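Local atomic coordinates of sulfur oxidation protein SOXB (Thermus thermophilus, PDB entry 2WDD), a protein that probably hydrolyses the sulfur-sulfur bond of cysteine S-thiosulfonate in the Sox sulfur oxidation pathway, using two manganese ions. Residues Val303-Asp316 / Ala325-Glu337. Residues are numbered along the deposited sequence; the frame is centred on the assembly and turned at random.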
# COMPACT_ATOMS: atom_id res chain seq x y z
N VAL A 303 0.28 -11.30 -10.39
CA VAL A 303 -1.02 -10.93 -9.84
C VAL A 303 -0.77 -10.02 -8.65
O VAL A 303 -0.04 -10.39 -7.73
CB VAL A 303 -1.81 -12.18 -9.42
CG1 VAL A 303 -3.08 -11.80 -8.67
CG2 VAL A 303 -2.11 -13.04 -10.65
N ALA A 304 -1.38 -8.83 -8.65
CA ALA A 304 -1.19 -7.86 -7.57
C ALA A 304 -2.09 -8.14 -6.37
O ALA A 304 -3.18 -8.69 -6.51
CB ALA A 304 -1.44 -6.44 -8.09
N GLY A 305 -1.66 -7.67 -5.20
CA GLY A 305 -2.39 -7.92 -3.96
C GLY A 305 -3.37 -6.87 -3.44
O GLY A 305 -3.98 -7.06 -2.38
N SER A 306 -3.55 -5.79 -4.20
CA SER A 306 -4.45 -4.71 -3.81
C SER A 306 -4.05 -4.14 -2.45
O SER A 306 -2.85 -4.08 -2.12
CB SER A 306 -5.93 -5.13 -3.86
OG SER A 306 -6.77 -3.99 -3.74
N ALA A 307 -5.03 -3.73 -1.65
CA ALA A 307 -4.71 -3.12 -0.37
C ALA A 307 -5.91 -2.90 0.52
O ALA A 307 -7.04 -2.88 0.05
CB ALA A 307 -4.03 -1.78 -0.60
N ALA A 308 -5.62 -2.67 1.80
CA ALA A 308 -6.61 -2.24 2.78
C ALA A 308 -7.80 -3.18 2.98
O ALA A 308 -8.86 -2.75 3.46
CB ALA A 308 -7.08 -0.83 2.42
N GLY A 309 -7.62 -4.44 2.57
CA GLY A 309 -8.63 -5.48 2.66
C GLY A 309 -9.70 -5.41 1.59
O GLY A 309 -10.75 -6.06 1.69
N LYS A 310 -9.47 -4.63 0.55
CA LYS A 310 -10.52 -4.47 -0.44
C LYS A 310 -10.83 -5.68 -1.29
O LYS A 310 -11.97 -5.83 -1.77
CB LYS A 310 -10.36 -3.20 -1.27
CG LYS A 310 -9.28 -3.23 -2.32
CD LYS A 310 -9.02 -1.81 -2.88
CE LYS A 310 -10.20 -1.27 -3.69
NZ LYS A 310 -9.89 0.05 -4.38
N ALA A 311 -9.84 -6.54 -1.50
CA ALA A 311 -10.03 -7.69 -2.37
C ALA A 311 -9.27 -8.91 -1.90
O ALA A 311 -8.20 -8.81 -1.30
CB ALA A 311 -9.58 -7.34 -3.78
N LEU A 312 -9.80 -10.08 -2.24
CA LEU A 312 -9.12 -11.33 -2.00
C LEU A 312 -8.89 -11.86 -3.41
O LEU A 312 -9.83 -11.97 -4.20
CB LEU A 312 -10.01 -12.31 -1.24
CG LEU A 312 -9.30 -13.66 -1.02
CD1 LEU A 312 -8.15 -13.51 -0.01
CD2 LEU A 312 -10.30 -14.72 -0.55
N MET A 313 -7.63 -12.09 -3.76
CA MET A 313 -7.32 -12.60 -5.09
C MET A 313 -7.31 -14.11 -5.04
O MET A 313 -6.54 -14.71 -4.29
CB MET A 313 -5.96 -12.09 -5.57
CG MET A 313 -6.07 -10.86 -6.45
SD MET A 313 -6.99 -9.51 -5.71
CE MET A 313 -5.89 -9.11 -4.30
N ARG A 314 -8.18 -14.74 -5.83
CA ARG A 314 -8.21 -16.19 -5.87
C ARG A 314 -7.49 -16.63 -7.13
O ARG A 314 -7.87 -16.25 -8.24
CB ARG A 314 -9.64 -16.74 -5.86
CG ARG A 314 -9.66 -18.26 -6.04
CD ARG A 314 -11.05 -18.88 -5.83
NE ARG A 314 -11.03 -20.26 -6.32
CZ ARG A 314 -12.04 -21.12 -6.20
NH1 ARG A 314 -13.14 -20.77 -5.57
NH2 ARG A 314 -11.92 -22.34 -6.71
N VAL A 315 -6.40 -17.37 -6.95
CA VAL A 315 -5.60 -17.82 -8.07
C VAL A 315 -5.58 -19.34 -8.10
O VAL A 315 -4.96 -19.98 -7.25
CB VAL A 315 -4.17 -17.27 -8.01
CG1 VAL A 315 -3.39 -17.64 -9.28
CG2 VAL A 315 -4.18 -15.75 -7.82
N ASP A 316 -6.26 -19.92 -9.09
CA ASP A 316 -6.33 -21.38 -9.22
C ASP A 316 -5.31 -21.82 -10.24
O ASP A 316 -5.21 -21.23 -11.31
CB ASP A 316 -7.73 -21.81 -9.66
CG ASP A 316 -8.80 -21.28 -8.74
OD1 ASP A 316 -8.75 -21.62 -7.54
OD2 ASP A 316 -9.69 -20.52 -9.20
N ALA A 325 0.81 -24.78 -15.87
CA ALA A 325 0.28 -24.97 -17.22
C ALA A 325 -0.72 -23.89 -17.56
O ALA A 325 -0.72 -23.33 -18.67
CB ALA A 325 -0.37 -26.36 -17.34
N ASN A 326 -1.59 -23.59 -16.61
CA ASN A 326 -2.59 -22.56 -16.81
C ASN A 326 -3.08 -22.08 -15.45
O ASN A 326 -2.81 -22.70 -14.42
CB ASN A 326 -3.75 -23.09 -17.65
CG ASN A 326 -4.30 -22.05 -18.60
OD1 ASN A 326 -4.31 -20.86 -18.30
ND2 ASN A 326 -4.78 -22.49 -19.77
N LEU A 327 -3.80 -20.96 -15.45
CA LEU A 327 -4.31 -20.42 -14.20
C LEU A 327 -5.57 -19.62 -14.40
O LEU A 327 -5.82 -19.08 -15.49
CB LEU A 327 -3.26 -19.54 -13.52
CG LEU A 327 -3.02 -18.14 -14.10
CD1 LEU A 327 -2.00 -17.40 -13.22
CD2 LEU A 327 -2.56 -18.22 -15.53
N ARG A 328 -6.36 -19.52 -13.34
CA ARG A 328 -7.55 -18.70 -13.35
C ARG A 328 -7.40 -17.69 -12.21
O ARG A 328 -7.13 -18.07 -11.08
CB ARG A 328 -8.80 -19.55 -13.13
CG ARG A 328 -10.09 -18.74 -13.23
CD ARG A 328 -11.31 -19.59 -12.94
NE ARG A 328 -11.34 -20.04 -11.55
CZ ARG A 328 -12.24 -20.89 -11.06
NH1 ARG A 328 -13.21 -21.36 -11.83
NH2 ARG A 328 -12.17 -21.25 -9.78
N VAL A 329 -7.56 -16.42 -12.53
CA VAL A 329 -7.41 -15.35 -11.55
C VAL A 329 -8.74 -14.64 -11.40
O VAL A 329 -9.36 -14.26 -12.40
CB VAL A 329 -6.33 -14.34 -12.01
CG1 VAL A 329 -6.30 -13.12 -11.08
CG2 VAL A 329 -4.96 -15.00 -12.12
N ARG A 330 -9.18 -14.46 -10.16
CA ARG A 330 -10.40 -13.73 -9.90
C ARG A 330 -10.17 -12.78 -8.74
O ARG A 330 -9.73 -13.20 -7.68
CB ARG A 330 -11.55 -14.67 -9.57
CG ARG A 330 -12.00 -15.51 -10.75
CD ARG A 330 -12.63 -14.66 -11.84
NE ARG A 330 -13.18 -15.48 -12.92
CZ ARG A 330 -12.49 -15.81 -14.01
NH1 ARG A 330 -11.25 -15.37 -14.17
NH2 ARG A 330 -13.05 -16.57 -14.95
N VAL A 331 -10.48 -11.51 -8.96
CA VAL A 331 -10.42 -10.51 -7.90
C VAL A 331 -11.78 -10.56 -7.23
O VAL A 331 -12.79 -10.22 -7.84
CB VAL A 331 -10.17 -9.11 -8.50
CG1 VAL A 331 -10.36 -8.02 -7.42
CG2 VAL A 331 -8.76 -9.03 -9.11
N LEU A 332 -11.81 -11.04 -5.98
CA LEU A 332 -13.07 -11.13 -5.24
C LEU A 332 -13.27 -9.92 -4.33
O LEU A 332 -12.54 -9.73 -3.36
CB LEU A 332 -13.11 -12.42 -4.41
CG LEU A 332 -12.80 -13.70 -5.18
CD1 LEU A 332 -12.77 -14.88 -4.23
CD2 LEU A 332 -13.83 -13.91 -6.30
N PRO A 333 -14.26 -9.08 -4.64
CA PRO A 333 -14.46 -7.90 -3.78
C PRO A 333 -14.87 -8.26 -2.35
O PRO A 333 -15.75 -9.10 -2.13
CB PRO A 333 -15.59 -7.13 -4.49
CG PRO A 333 -15.64 -7.70 -5.90
CD PRO A 333 -15.24 -9.14 -5.74
N VAL A 334 -14.20 -7.66 -1.37
CA VAL A 334 -14.56 -7.86 0.03
C VAL A 334 -15.60 -6.80 0.38
O VAL A 334 -15.27 -5.66 0.73
CB VAL A 334 -13.32 -7.76 0.96
CG1 VAL A 334 -13.74 -7.98 2.41
CG2 VAL A 334 -12.28 -8.78 0.56
N LEU A 335 -16.88 -7.14 0.21
CA LEU A 335 -17.95 -6.20 0.48
C LEU A 335 -18.72 -6.65 1.71
O LEU A 335 -19.46 -7.63 1.67
CB LEU A 335 -18.89 -6.10 -0.73
CG LEU A 335 -18.28 -5.51 -2.01
CD1 LEU A 335 -19.16 -5.82 -3.20
CD2 LEU A 335 -18.10 -4.00 -1.87
N ALA A 336 -18.50 -5.95 2.82
CA ALA A 336 -19.13 -6.30 4.09
C ALA A 336 -20.65 -6.42 4.04
O ALA A 336 -21.23 -7.21 4.78
CB ALA A 336 -18.70 -5.33 5.19
N GLU A 337 -21.30 -5.63 3.19
CA GLU A 337 -22.76 -5.71 3.08
C GLU A 337 -23.21 -6.93 2.30
O GLU A 337 -24.40 -7.23 2.24
CB GLU A 337 -23.33 -4.45 2.40
CG GLU A 337 -23.14 -3.20 3.20
CD GLU A 337 -23.89 -2.02 2.61
OE1 GLU A 337 -24.70 -2.21 1.67
OE2 GLU A 337 -23.68 -0.89 3.10
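Arg328 NH2 lies over one face of the Arg314 guanidinium, offset toward its rim, with the two planes 75° apart. At the edge of the Arg314 group, in its plane, sits Asp316 OD1, 2.9 Å from Arg314 NE and met on its syn lone pair. Arg328 grips the other oxygen side-on. Its NH2 is 2.6 Å from Asp316 OD2, coming from above the carboxylate plane, and its NE is 2.9 Å from the same OD2. A bend at chi3 (66°) of Arg328 turns the guanidinium toward the aspartate. The carboxylate thus pairs with both arginines, whose NH2 atoms are 3.3 Å apart. An alanine in place of Asp316 is likely to leave these two close charges without the carboxylate that pairs with both. Arg314 NH1 also bonds Gln114, and Arg328 NH2 bonds the Pro24 carbonyl. The strands form an antiparallel beta hairpin at one side of a mixed sheet, with 325-333 outermost and 311-316 next to strand 29-34. Paired backbone bonds join Leu312 to Leu332, Arg314 to Arg330 and Asp316 to Arg328. On the opposite sheet face, Met313 SD packs 3.9 Å from Val331 CG2. There Val329 CG2 touches Val303 CG2 at 3.8 Å and, more loosely, Val315 CG1.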